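Local coordinates for protein gamma-resorcylate decarboxylase (Polaromonas, PDB 4QRO) that probably catalyses the manganese-dependent, non-oxidative decarboxylation of gamma-resorcylate (2,6-dihydroxybenzoate) to resorcinol, as an amidohydrolase-family decarboxylase, at residues A[14-19]-A[74-79]; A[101-106]-A[125-130]; A[131-134]-A[139-142]. All coordinates share one frame; numbering follows the deposited sequence.

Contact 1 of 3, residues A[14-19]-A[74-79]; sequences EETLMD and NETARR
The guanidinium of Arg79 takes the carboxylate of Glu15 at its edge, and one of its faces lies over the backbone oxygen Glu75 O, 3.7 Å from the plane. The grip on Glu15 is side-on and uses two nitrogens. Arg79 NH2 donates to Glu15 OE1 at 2.7 Å, and Arg79 NE donates to Glu15 OE2 at 3.1 Å. The second bond is the straighter, with an N-H...O angle of 169°. Both oxygens are met on their syn sides, and the two planes are 28° apart. Glu15 reaches this point because CG stands anti to the backbone N (chi1 -171°) and the chain beyond is extended. Thr76 lies beside the salt bridge. Its OG1 is 3.1 Å from Glu15 OE1, but Arg72 O of the same helix is a second acceptor for its one proton. Its CG2 lies against Glu15 CD at 3.8 Å and more loosely against Thr16 CG2. With an alanine here OG1 and CG2 are gone, which is likely to open a gap beside Glu15 CD and leave the carboxylate less supported. Thr16 OG1 turns to Asn60. The contact joins the short helix 14-17, which follows strand 4-11, to helix 70-90, with helix 29-37 packed against Leu17.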
ATOM      1  N   GLU A  14      24.656  10.444 -19.204  1.00 44.75           N
ATOM      2  CA  GLU A  14      25.640   9.349 -19.045  1.00 47.33           C
ATOM      3  C   GLU A  14      26.028   9.209 -17.569  1.00 30.45           C
ATOM      4  O   GLU A  14      26.196   8.118 -17.051  1.00 41.61           O
ATOM      5  CB  GLU A  14      26.879   9.563 -19.934  1.00 51.40           C
ATOM      6  CG  GLU A  14      26.676   9.159 -21.404  1.00 44.69           C
ATOM      7  CD  GLU A  14      26.463   7.650 -21.615  1.00 40.03           C
ATOM      8  OE1 GLU A  14      26.727   6.854 -20.686  1.00 62.20           O
ATOM      9  OE2 GLU A  14      26.037   7.246 -22.727  1.00 53.44           O
ATOM     10  N   GLU A  15      26.112  10.348 -16.895  1.00 40.43           N
ATOM     11  CA  GLU A  15      26.409  10.411 -15.472  1.00 34.96           C
ATOM     12  C   GLU A  15      25.409   9.628 -14.609  1.00 44.53           C
ATOM     13  O   GLU A  15      25.816   9.010 -13.637  1.00 49.12           O
ATOM     14  CB  GLU A  15      26.442  11.873 -15.055  1.00 42.05           C
ATOM     15  CG  GLU A  15      26.943  12.095 -13.641  1.00 49.72           C
ATOM     16  CD  GLU A  15      27.123  13.565 -13.312  1.00 59.70           C
ATOM     17  OE1 GLU A  15      27.705  13.841 -12.247  1.00 40.87           O
ATOM     18  OE2 GLU A  15      26.684  14.442 -14.099  1.00 43.50           O
ATOM     19  N   THR A  16      24.113   9.649 -14.958  1.00 35.77           N
ATOM     20  CA  THR A  16      23.083   9.021 -14.100  1.00 43.22           C
ATOM     21  C   THR A  16      22.529   7.739 -14.678  1.00 32.32           C
ATOM     22  O   THR A  16      21.728   7.061 -14.036  1.00 36.19           O
ATOM     23  CB  THR A  16      21.869   9.956 -13.873  1.00 36.37           C
ATOM     24  OG1 THR A  16      21.189  10.174 -15.123  1.00 35.54           O
ATOM     25  CG2 THR A  16      22.308  11.273 -13.271  1.00 45.83           C
ATOM     26  N   LEU A  17      22.952   7.403 -15.891  1.00 31.77           N
ATOM     27  CA  LEU A  17      22.385   6.279 -16.633  1.00 32.40           C
ATOM     28  C   LEU A  17      22.369   4.958 -15.890  1.00 40.65           C
ATOM     29  O   LEU A  17      21.354   4.230 -15.882  1.00 36.15           O
ATOM     30  CB  LEU A  17      23.151   6.119 -17.944  1.00 42.90           C
ATOM     31  CG  LEU A  17      22.715   5.017 -18.899  1.00 34.81           C
ATOM     32  CD1 LEU A  17      21.295   5.254 -19.404  1.00 40.45           C
ATOM     33  CD2 LEU A  17      23.715   4.901 -20.062  1.00 33.63           C
ATOM     34  N   MET A  18      23.491   4.633 -15.261  1.00 39.99           N
ATOM     35  CA  MET A  18      23.641   3.314 -14.645  1.00 42.31           C
ATOM     36  C   MET A  18      22.716   3.126 -13.438  1.00 34.98           C
ATOM     37  O   MET A  18      22.480   1.995 -13.008  1.00 37.91           O
ATOM     38  CB  MET A  18      25.126   3.026 -14.317  1.00 41.18           C
ATOM     39  CG  MET A  18      26.012   2.988 -15.567  1.00 49.36           C
ATOM     40  SD  MET A  18      25.276   2.095 -16.979  1.00 52.94           S
ATOM     41  CE  MET A  18      25.382   0.434 -16.278  1.00 44.07           C
ATOM     42  N   ASP A  19      22.134   4.208 -12.921  1.00 31.97           N
ATOM     43  CA  ASP A  19      21.127   4.060 -11.862  1.00 38.02           C
ATOM     44  C   ASP A  19      19.909   3.234 -12.280  1.00 49.79           C
ATOM     45  O   ASP A  19      19.276   2.602 -11.433  1.00 39.35           O
ATOM     46  CB  ASP A  19      20.678   5.424 -11.382  1.00 36.68           C
ATOM     47  CG  ASP A  19      21.636   6.028 -10.406  1.00 45.05           C
ATOM     48  OD1 ASP A  19      22.764   5.514 -10.264  1.00 50.58           O
ATOM     49  OD2 ASP A  19      21.249   7.021  -9.773  1.00 46.85           O
ATOM     50  N   ASN A  74      24.784  18.616  -5.574  1.00 36.00           N
ATOM     51  CA  ASN A  74      24.487  19.915  -6.133  1.00 39.92           C
ATOM     52  C   ASN A  74      25.081  20.095  -7.536  1.00 46.54           C
ATOM     53  O   ASN A  74      24.403  20.573  -8.446  1.00 34.17           O
ATOM     54  CB  ASN A  74      24.978  21.000  -5.184  1.00 39.57           C
ATOM     55  CG  ASN A  74      24.548  22.385  -5.611  1.00 38.15           C
ATOM     56  OD1 ASN A  74      23.363  22.665  -5.779  1.00 42.68           O
ATOM     57  ND2 ASN A  74      25.522  23.269  -5.804  1.00 43.32           N
ATOM     58  N   GLU A  75      26.335  19.688  -7.707  1.00 34.96           N
ATOM     59  CA  GLU A  75      27.007  19.721  -9.017  1.00 32.23           C
ATOM     60  C   GLU A  75      26.300  18.875 -10.092  1.00 40.42           C
ATOM     61  O   GLU A  75      26.115  19.330 -11.222  1.00 37.19           O
ATOM     62  CB  GLU A  75      28.484  19.292  -8.866  1.00 37.85           C
ATOM     63  CG  GLU A  75      29.325  20.306  -8.084  1.00 49.85           C
ATOM     64  CD  GLU A  75      30.646  19.743  -7.559  1.00 70.76           C
ATOM     65  OE1 GLU A  75      31.406  20.520  -6.956  1.00 58.92           O
ATOM     66  OE2 GLU A  75      30.938  18.538  -7.732  1.00 61.21           O
ATOM     67  N   THR A  76      25.926  17.640  -9.742  1.00 35.36           N
ATOM     68  CA  THR A  76      25.204  16.767 -10.637  1.00 36.01           C
ATOM     69  C   THR A  76      23.827  17.361 -11.000  1.00 35.88           C
ATOM     70  O   THR A  76      23.442  17.373 -12.163  1.00 36.55           O
ATOM     71  CB  THR A  76      25.017  15.377 -10.000  1.00 37.11           C
ATOM     72  OG1 THR A  76      26.302  14.836  -9.644  1.00 41.91           O
ATOM     73  CG2 THR A  76      24.335  14.422 -10.944  1.00 35.54           C
ATOM     74  N   ALA A  77      23.097  17.842 -10.002  1.00 40.57           N
ATOM     75  CA  ALA A  77      21.788  18.459 -10.253  1.00 39.92           C
ATOM     76  C   ALA A  77      21.905  19.646 -11.236  1.00 39.15           C
ATOM     77  O   ALA A  77      21.123  19.786 -12.173  1.00 32.86           O
ATOM     78  CB  ALA A  77      21.148  18.897  -8.935  1.00 33.56           C
ATOM     79  N   ARG A  78      22.902  20.484 -11.028  1.00 33.13           N
ATOM     80  CA  ARG A  78      23.103  21.681 -11.875  1.00 31.49           C
ATOM     81  C   ARG A  78      23.420  21.307 -13.321  1.00 31.81           C
ATOM     82  O   ARG A  78      22.867  21.894 -14.253  1.00 40.12           O
ATOM     83  CB  ARG A  78      24.192  22.561 -11.269  1.00 34.63           C
ATOM     84  CG  ARG A  78      23.695  23.309 -10.029  1.00 42.93           C
ATOM     85  CD  ARG A  78      24.776  24.117  -9.330  1.00 57.40           C
ATOM     86  NE  ARG A  78      25.460  25.024 -10.242  1.00 44.59           N
ATOM     87  CZ  ARG A  78      25.169  26.313 -10.448  1.00 51.99           C
ATOM     88  NH1 ARG A  78      24.193  26.933  -9.791  1.00 45.97           N
ATOM     89  NH2 ARG A  78      25.889  27.003 -11.323  1.00 63.79           N
ATOM     90  N   ARG A  79      24.289  20.321 -13.492  1.00 41.23           N
ATOM     91  CA  ARG A  79      24.605  19.770 -14.811  1.00 41.99           C
ATOM     92  C   ARG A  79      23.371  19.164 -15.484  1.00 54.48           C
ATOM     93  O   ARG A  79      23.134  19.398 -16.673  1.00 35.23           O
ATOM     94  CB  ARG A  79      25.701  18.703 -14.699  1.00 34.35           C
ATOM     95  CG  ARG A  79      27.110  19.260 -14.592  1.00 44.72           C
ATOM     96  CD  ARG A  79      28.138  18.188 -14.919  1.00 41.61           C
ATOM     97  NE  ARG A  79      28.142  17.167 -13.876  1.00 54.29           N
ATOM     98  CZ  ARG A  79      28.844  17.245 -12.749  1.00 65.38           C
ATOM     99  NH1 ARG A  79      29.639  18.284 -12.502  1.00 44.41           N
ATOM    100  NH2 ARG A  79      28.759  16.271 -11.862  1.00 43.52           N
TER

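Contact 2 of 3, residues A[101-106]-A[125-130]; sequences LPMQDP and ALVNGF
Leu101 and Met103 meet Ala125 and Val127 through apolar side chains. Leu101 CD1 does the touching. It sits 3.6 Å from Ala125 CB and 4.3 Å from Val127 CG2, so one methyl bridges two residues of the strand. Met103 uses its CG, not its sulfur. This carbon is 4.0 Å from Val127 CG1 and 4.0 Å from Val127 CG2, so it rests on both branches of the valine. With chi1 at 171°, CG1 is anti to the backbone N and CG2 beside it; both methyls face Met103 CG. All four residues are buried.

No direct hydrogen bond joins the two segments. A water takes that role. It accepts from Leu101 N at 2.9 Å and donates to Leu126 O at 2.7 Å, so it bridges one backbone group of each segment.

Turns shape both backbones. Pro102 and Asn128 are each the centre of an inverse gamma turn. Asp105 is the N-cap of helix 106-118, and its OD1 accepts from Leu108 N.

Segment 101-106 links strand 95-97 to helix 106-118, so the contact lies within the beta-alpha-beta crossover that leads to strand 125-128. That strand belongs to the (beta/alpha)8 barrel of this amidohydrolase. It pairs with strand 161-164, and Leu126 bonds Ala99 just past strand 95-97. Helix 106-118 packs on Leu101, Met103 and Ala125, while Pro102 turns away from the strand to meet Asn74 and Ala77 of helix 70-90.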
ATOM      1  N   LEU A 101      16.885  18.114  -7.793  1.00 30.96           N
ATOM      2  CA  LEU A 101      17.290  18.906  -6.629  1.00 31.24           C
ATOM      3  C   LEU A 101      18.168  18.156  -5.621  1.00 31.52           C
ATOM      4  O   LEU A 101      17.929  16.976  -5.314  1.00 36.54           O
ATOM      5  CB  LEU A 101      16.080  19.453  -5.879  1.00 34.07           C
ATOM      6  CG  LEU A 101      15.110  20.337  -6.631  1.00 35.62           C
ATOM      7  CD1 LEU A 101      13.903  20.570  -5.732  1.00 36.32           C
ATOM      8  CD2 LEU A 101      15.772  21.655  -7.058  1.00 41.74           C
ATOM      9  N   PRO A 102      19.192  18.846  -5.089  1.00 29.13           N
ATOM     10  CA  PRO A 102      20.055  18.235  -4.107  1.00 34.67           C
ATOM     11  C   PRO A 102      19.436  18.395  -2.737  1.00 42.61           C
ATOM     12  O   PRO A 102      19.823  19.278  -1.980  1.00 35.28           O
ATOM     13  CB  PRO A 102      21.355  19.052  -4.244  1.00 41.53           C
ATOM     14  CG  PRO A 102      20.883  20.420  -4.615  1.00 33.01           C
ATOM     15  CD  PRO A 102      19.697  20.178  -5.510  1.00 37.87           C
ATOM     16  N   MET A 103      18.463  17.534  -2.430  1.00 32.27           N
ATOM     17  CA  MET A 103      17.678  17.660  -1.209  1.00 35.10           C
ATOM     18  C   MET A 103      18.488  17.319   0.046  1.00 35.45           C
ATOM     19  O   MET A 103      18.037  17.537   1.171  1.00 44.81           O
ATOM     20  CB  MET A 103      16.433  16.794  -1.306  1.00 32.15           C
ATOM     21  CG  MET A 103      15.493  17.224  -2.421  1.00 33.89           C
ATOM     22  SD  MET A 103      14.637  18.778  -2.164  1.00 33.59           S
ATOM     23  CE  MET A 103      13.700  18.443  -0.667  1.00 30.35           C
ATOM     24  N   GLN A 104      19.693  16.797  -0.158  1.00 34.15           N
ATOM     25  CA  GLN A 104      20.685  16.658   0.907  1.00 36.58           C
ATOM     26  C   GLN A 104      20.835  17.939   1.732  1.00 48.27           C
ATOM     27  O   GLN A 104      20.991  17.903   2.943  1.00 39.96           O
ATOM     28  CB  GLN A 104      22.048  16.278   0.298  1.00 34.40           C
ATOM     29  CG  GLN A 104      22.110  14.824  -0.197  1.00 36.88           C
ATOM     30  CD  GLN A 104      21.516  14.576  -1.591  1.00 31.34           C
ATOM     31  OE1 GLN A 104      21.095  15.505  -2.284  1.00 39.49           O
ATOM     32  NE2 GLN A 104      21.488  13.315  -2.001  1.00 36.97           N
ATOM     33  N   ASP A 105      20.777  19.073   1.057  1.00 34.89           N
ATOM     34  CA  ASP A 105      20.974  20.351   1.693  1.00 34.63           C
ATOM     35  C   ASP A 105      19.759  21.237   1.389  1.00 33.19           C
ATOM     36  O   ASP A 105      19.535  21.579   0.238  1.00 43.41           O
ATOM     37  CB  ASP A 105      22.268  20.924   1.148  1.00 31.84           C
ATOM     38  CG  ASP A 105      22.726  22.192   1.864  1.00 61.71           C
ATOM     39  OD1 ASP A 105      21.906  23.102   2.063  1.00 47.93           O
ATOM     40  OD2 ASP A 105      23.930  22.303   2.179  1.00 61.61           O
ATOM     41  N   PRO A 106      18.948  21.578   2.413  1.00 39.50           N
ATOM     42  CA  PRO A 106      17.746  22.374   2.153  1.00 41.69           C
ATOM     43  C   PRO A 106      18.012  23.711   1.445  1.00 38.13           C
ATOM     44  O   PRO A 106      17.246  24.099   0.569  1.00 32.06           O
ATOM     45  CB  PRO A 106      17.195  22.621   3.554  1.00 40.18           C
ATOM     46  CG  PRO A 106      17.578  21.402   4.302  1.00 45.46           C
ATOM     47  CD  PRO A 106      18.957  21.074   3.804  1.00 41.67           C
ATOM     48  N   ALA A 125       9.435  20.468  -9.650  1.00 28.77           N
ATOM     49  CA  ALA A 125      10.589  19.651  -9.278  1.00 26.28           C
ATOM     50  C   ALA A 125      10.160  18.196  -9.196  1.00 34.02           C
ATOM     51  O   ALA A 125       8.995  17.917  -8.905  1.00 32.24           O
ATOM     52  CB  ALA A 125      11.118  20.095  -7.942  1.00 33.74           C
ATOM     53  N   LEU A 126      11.077  17.281  -9.498  1.00 33.53           N
ATOM     54  CA  LEU A 126      10.838  15.860  -9.272  1.00 28.80           C
ATOM     55  C   LEU A 126      11.971  15.307  -8.435  1.00 36.02           C
ATOM     56  O   LEU A 126      13.145  15.527  -8.726  1.00 33.82           O
ATOM     57  CB  LEU A 126      10.675  15.086 -10.584  1.00 36.75           C
ATOM     58  CG  LEU A 126      10.309  13.586 -10.406  1.00 30.47           C
ATOM     59  CD1 LEU A 126       9.303  13.106 -11.457  1.00 26.57           C
ATOM     60  CD2 LEU A 126      11.542  12.699 -10.404  1.00 38.10           C
ATOM     61  N   VAL A 127      11.603  14.596  -7.378  1.00 30.44           N
ATOM     62  CA  VAL A 127      12.555  14.072  -6.414  1.00 26.54           C
ATOM     63  C   VAL A 127      12.219  12.620  -6.073  1.00 35.95           C
ATOM     64  O   VAL A 127      11.067  12.290  -5.817  1.00 31.22           O
ATOM     65  CB  VAL A 127      12.571  14.932  -5.134  1.00 32.04           C
ATOM     66  CG1 VAL A 127      13.384  14.277  -4.019  1.00 32.84           C
ATOM     67  CG2 VAL A 127      13.073  16.341  -5.448  1.00 35.04           C
ATOM     68  N   ASN A 128      13.251  11.779  -6.032  1.00 30.61           N
ATOM     69  CA  ASN A 128      13.078  10.358  -5.881  1.00 28.33           C
ATOM     70  C   ASN A 128      13.130   9.947  -4.434  1.00 33.91           C
ATOM     71  O   ASN A 128      14.094   9.312  -3.959  1.00 29.97           O
ATOM     72  CB  ASN A 128      14.102   9.618  -6.722  1.00 32.99           C
ATOM     73  CG  ASN A 128      14.066  10.042  -8.181  1.00 36.11           C
ATOM     74  OD1 ASN A 128      13.042   9.895  -8.867  1.00 30.04           O
ATOM     75  ND2 ASN A 128      15.192  10.588  -8.667  1.00 33.14           N
ATOM     76  N   GLY A 129      12.068  10.298  -3.724  1.00 32.93           N
ATOM     77  CA  GLY A 129      11.949   9.897  -2.339  1.00 30.76           C
ATOM     78  C   GLY A 129      13.054  10.471  -1.469  1.00 33.44           C
ATOM     79  O   GLY A 129      13.607  11.544  -1.758  1.00 32.64           O
ATOM     80  N   PHE A 130      13.392   9.745  -0.404  1.00 27.81           N
ATOM     81  CA  PHE A 130      14.374  10.220   0.565  1.00 29.24           C
ATOM     82  C   PHE A 130      15.758  10.422  -0.024  1.00 34.92           C
ATOM     83  O   PHE A 130      16.133   9.815  -1.044  1.00 30.90           O
ATOM     84  CB  PHE A 130      14.488   9.238   1.742  1.00 28.99           C
ATOM     85  CG  PHE A 130      14.993   7.873   1.352  1.00 32.06           C
ATOM     86  CD1 PHE A 130      16.354   7.616   1.264  1.00 27.12           C
ATOM     87  CD2 PHE A 130      14.105   6.832   1.105  1.00 30.94           C
ATOM     88  CE1 PHE A 130      16.821   6.364   0.894  1.00 37.31           C
ATOM     89  CE2 PHE A 130      14.565   5.580   0.739  1.00 32.29           C
ATOM     90  CZ  PHE A 130      15.922   5.339   0.630  1.00 36.53           C
TER
HETATM   91  O   HOH W   1      15.724  15.513  -7.902  1.00 30.97           O

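Contact 3 of 3, residues A[131-134]-A[139-142]; sequences SQDN and PLYY
Ser131 and Leu140 form a single antiparallel beta bridge, a hydrogen-bonded pair, in the connection between strand 125-128 and helix 148-157 of the (beta/alpha)8 barrel of this amidohydrolase. Ser131 N donates to Leu140 O at 3.0 Å, and Leu140 N returns a bond to Ser131 O at 2.9 Å. Both donors lie in the carbonyl plane of their acceptor.

The side chain of Leu140 can be followed outward from this bridge. Its CB stands 3.5 Å from Ser131 O and 4.2 Å from Ser131 CB. CG stays alongside the same oxygen at 3.8 Å. CG is anti to the carbonyl carbon (chi1 -65°), and the extended chi2 of 174° carries CD1 on to Asp133 CB at 3.5 Å. Leu140 therefore spans two residues of the facing segment. The carboxylate of Asp133 makes a salt bridge with Arg135.

On the same side of the bridge as the Leu140 side chain, Tyr142 brings its hydroxyl to Ser131. Gly129 O is a further partner of that hydroxyl. His196 and Tyr147 pack against the Tyr142 ring, and Tyr141 touches Ile175 of the second subunit. Ser131 OG lies at the edge of the Tyr142 ring, near its plane, 2.6 Å from Tyr142 OH.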
ATOM      1  N   SER A 131      16.548  11.239   0.669  1.00 34.55           N
ATOM      2  CA  SER A 131      17.940  11.460   0.292  1.00 35.13           C
ATOM      3  C   SER A 131      18.928  10.765   1.231  1.00 30.74           C
ATOM      4  O   SER A 131      18.683  10.593   2.442  1.00 32.47           O
ATOM      5  CB  SER A 131      18.241  12.956   0.268  1.00 31.87           C
ATOM      6  OG  SER A 131      17.512  13.580  -0.741  1.00 36.60           O
ATOM      7  N   GLN A 132      20.043  10.379   0.644  1.00 32.31           N
ATOM      8  CA  GLN A 132      21.203   9.889   1.365  1.00 32.44           C
ATOM      9  C   GLN A 132      22.163  11.068   1.484  1.00 36.23           C
ATOM     10  O   GLN A 132      22.434  11.734   0.495  1.00 31.65           O
ATOM     11  CB  GLN A 132      21.857   8.743   0.598  1.00 36.28           C
ATOM     12  CG  GLN A 132      21.027   7.457   0.552  1.00 38.44           C
ATOM     13  CD  GLN A 132      21.607   6.421  -0.396  1.00 32.37           C
ATOM     14  OE1 GLN A 132      21.337   6.442  -1.575  1.00 39.64           O
ATOM     15  NE2 GLN A 132      22.424   5.512   0.130  1.00 43.03           N
ATOM     16  N   ASP A 133      22.648  11.328   2.692  1.00 36.93           N
ATOM     17  CA  ASP A 133      23.653  12.367   2.936  1.00 33.33           C
ATOM     18  C   ASP A 133      24.623  11.753   3.917  1.00 38.18           C
ATOM     19  O   ASP A 133      24.211  11.233   4.969  1.00 36.21           O
ATOM     20  CB  ASP A 133      23.015  13.643   3.515  1.00 30.39           C
ATOM     21  CG  ASP A 133      24.023  14.816   3.678  1.00 61.58           C
ATOM     22  OD1 ASP A 133      25.215  14.658   4.077  1.00 40.86           O
ATOM     23  OD2 ASP A 133      23.593  15.945   3.417  1.00 51.82           O
ATOM     24  N   ASN A 134      25.904  11.758   3.544  1.00 37.62           N
ATOM     25  CA  ASN A 134      26.976  11.246   4.420  1.00 35.23           C
ATOM     26  C   ASN A 134      26.966  11.834   5.819  1.00 33.73           C
ATOM     27  O   ASN A 134      27.380  11.175   6.760  1.00 34.18           O
ATOM     28  CB  ASN A 134      28.377  11.464   3.766  1.00 36.79           C
ATOM     29  CG  ASN A 134      28.670  10.467   2.663  1.00 35.90           C
ATOM     30  OD1 ASN A 134      28.257   9.308   2.737  1.00 37.32           O
ATOM     31  ND2 ASN A 134      29.377  10.905   1.634  1.00 34.55           N
ATOM     32  N   PRO A 139      18.402   8.135   6.717  1.00 36.21           N
ATOM     33  CA  PRO A 139      17.810   8.737   5.519  1.00 41.75           C
ATOM     34  C   PRO A 139      16.971  10.004   5.800  1.00 38.39           C
ATOM     35  O   PRO A 139      16.291  10.145   6.833  1.00 33.88           O
ATOM     36  CB  PRO A 139      16.948   7.606   4.930  1.00 42.48           C
ATOM     37  CG  PRO A 139      16.730   6.632   6.038  1.00 48.12           C
ATOM     38  CD  PRO A 139      17.920   6.751   6.952  1.00 40.51           C
ATOM     39  N   LEU A 140      17.019  10.916   4.840  1.00 31.52           N
ATOM     40  CA  LEU A 140      16.437  12.203   4.978  1.00 28.73           C
ATOM     41  C   LEU A 140      15.063  12.231   4.293  1.00 32.61           C
ATOM     42  O   LEU A 140      14.965  12.042   3.081  1.00 32.99           O
ATOM     43  CB  LEU A 140      17.387  13.205   4.351  1.00 26.80           C
ATOM     44  CG  LEU A 140      18.745  13.344   5.058  1.00 30.51           C
ATOM     45  CD1 LEU A 140      19.596  14.269   4.212  1.00 38.67           C
ATOM     46  CD2 LEU A 140      18.629  13.932   6.463  1.00 31.90           C
ATOM     47  N   TYR A 141      14.027  12.401   5.103  1.00 28.56           N
ATOM     48  CA  TYR A 141      12.671  12.604   4.649  1.00 31.69           C
ATOM     49  C   TYR A 141      12.283  14.065   4.798  1.00 26.08           C
ATOM     50  O   TYR A 141      12.654  14.736   5.749  1.00 32.86           O
ATOM     51  CB  TYR A 141      11.714  11.711   5.454  1.00 31.14           C
ATOM     52  CG  TYR A 141      11.886  10.246   5.132  1.00 31.49           C
ATOM     53  CD1 TYR A 141      12.863   9.466   5.766  1.00 37.08           C
ATOM     54  CD2 TYR A 141      11.097   9.645   4.158  1.00 30.88           C
ATOM     55  CE1 TYR A 141      13.031   8.117   5.426  1.00 35.99           C
ATOM     56  CE2 TYR A 141      11.263   8.320   3.810  1.00 31.35           C
ATOM     57  CZ  TYR A 141      12.217   7.556   4.449  1.00 33.37           C
ATOM     58  OH  TYR A 141      12.335   6.226   4.095  1.00 43.40           O
ATOM     59  N   TYR A 142      11.378  14.512   3.937  1.00 27.43           N
ATOM     60  CA  TYR A 142      11.149  15.957   3.752  1.00 35.75           C
ATOM     61  C   TYR A 142      10.066  16.537   4.677  1.00 36.24           C
ATOM     62  O   TYR A 142       9.737  17.694   4.565  1.00 34.08           O
ATOM     63  CB  TYR A 142      10.951  16.274   2.262  1.00 35.17           C
ATOM     64  CG  TYR A 142      11.998  15.577   1.412  1.00 29.17           C
ATOM     65  CD1 TYR A 142      13.352  15.638   1.756  1.00 34.43           C
ATOM     66  CD2 TYR A 142      11.648  14.855   0.268  1.00 32.87           C
ATOM     67  CE1 TYR A 142      14.324  14.995   1.000  1.00 37.40           C
ATOM     68  CE2 TYR A 142      12.614  14.202  -0.495  1.00 37.11           C
ATOM     69  CZ  TYR A 142      13.962  14.278  -0.122  1.00 36.62           C
ATOM     70  OH  TYR A 142      14.938  13.633  -0.860  1.00 31.24           O
TER

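In the fold
From the N terminus, contact 1 comes first. It closes a long loop of 54 residues, which includes strand 52-59, and ties the short helix after strand 4-11 to helix 70-90. Contact 2 opens only after that loop has closed. Its 18 intervening residues hold helix 106-118, and it ties the loop after strand 95-97 to strand 125-128. Contact 3 follows in turn. It closes a tight loop of four residues and pins the connection between strand 125-128 and helix 148-157 to itself. The three are in series, and none crosses or encloses another. Contacts 1 and 2 touch through packing. Contacts 2 and 3 have centres about 9 Å apart and are joined by hydrogen bonds, among them Gln104 NE2 with Gln132 O. Contacts 1 and 3 do not touch.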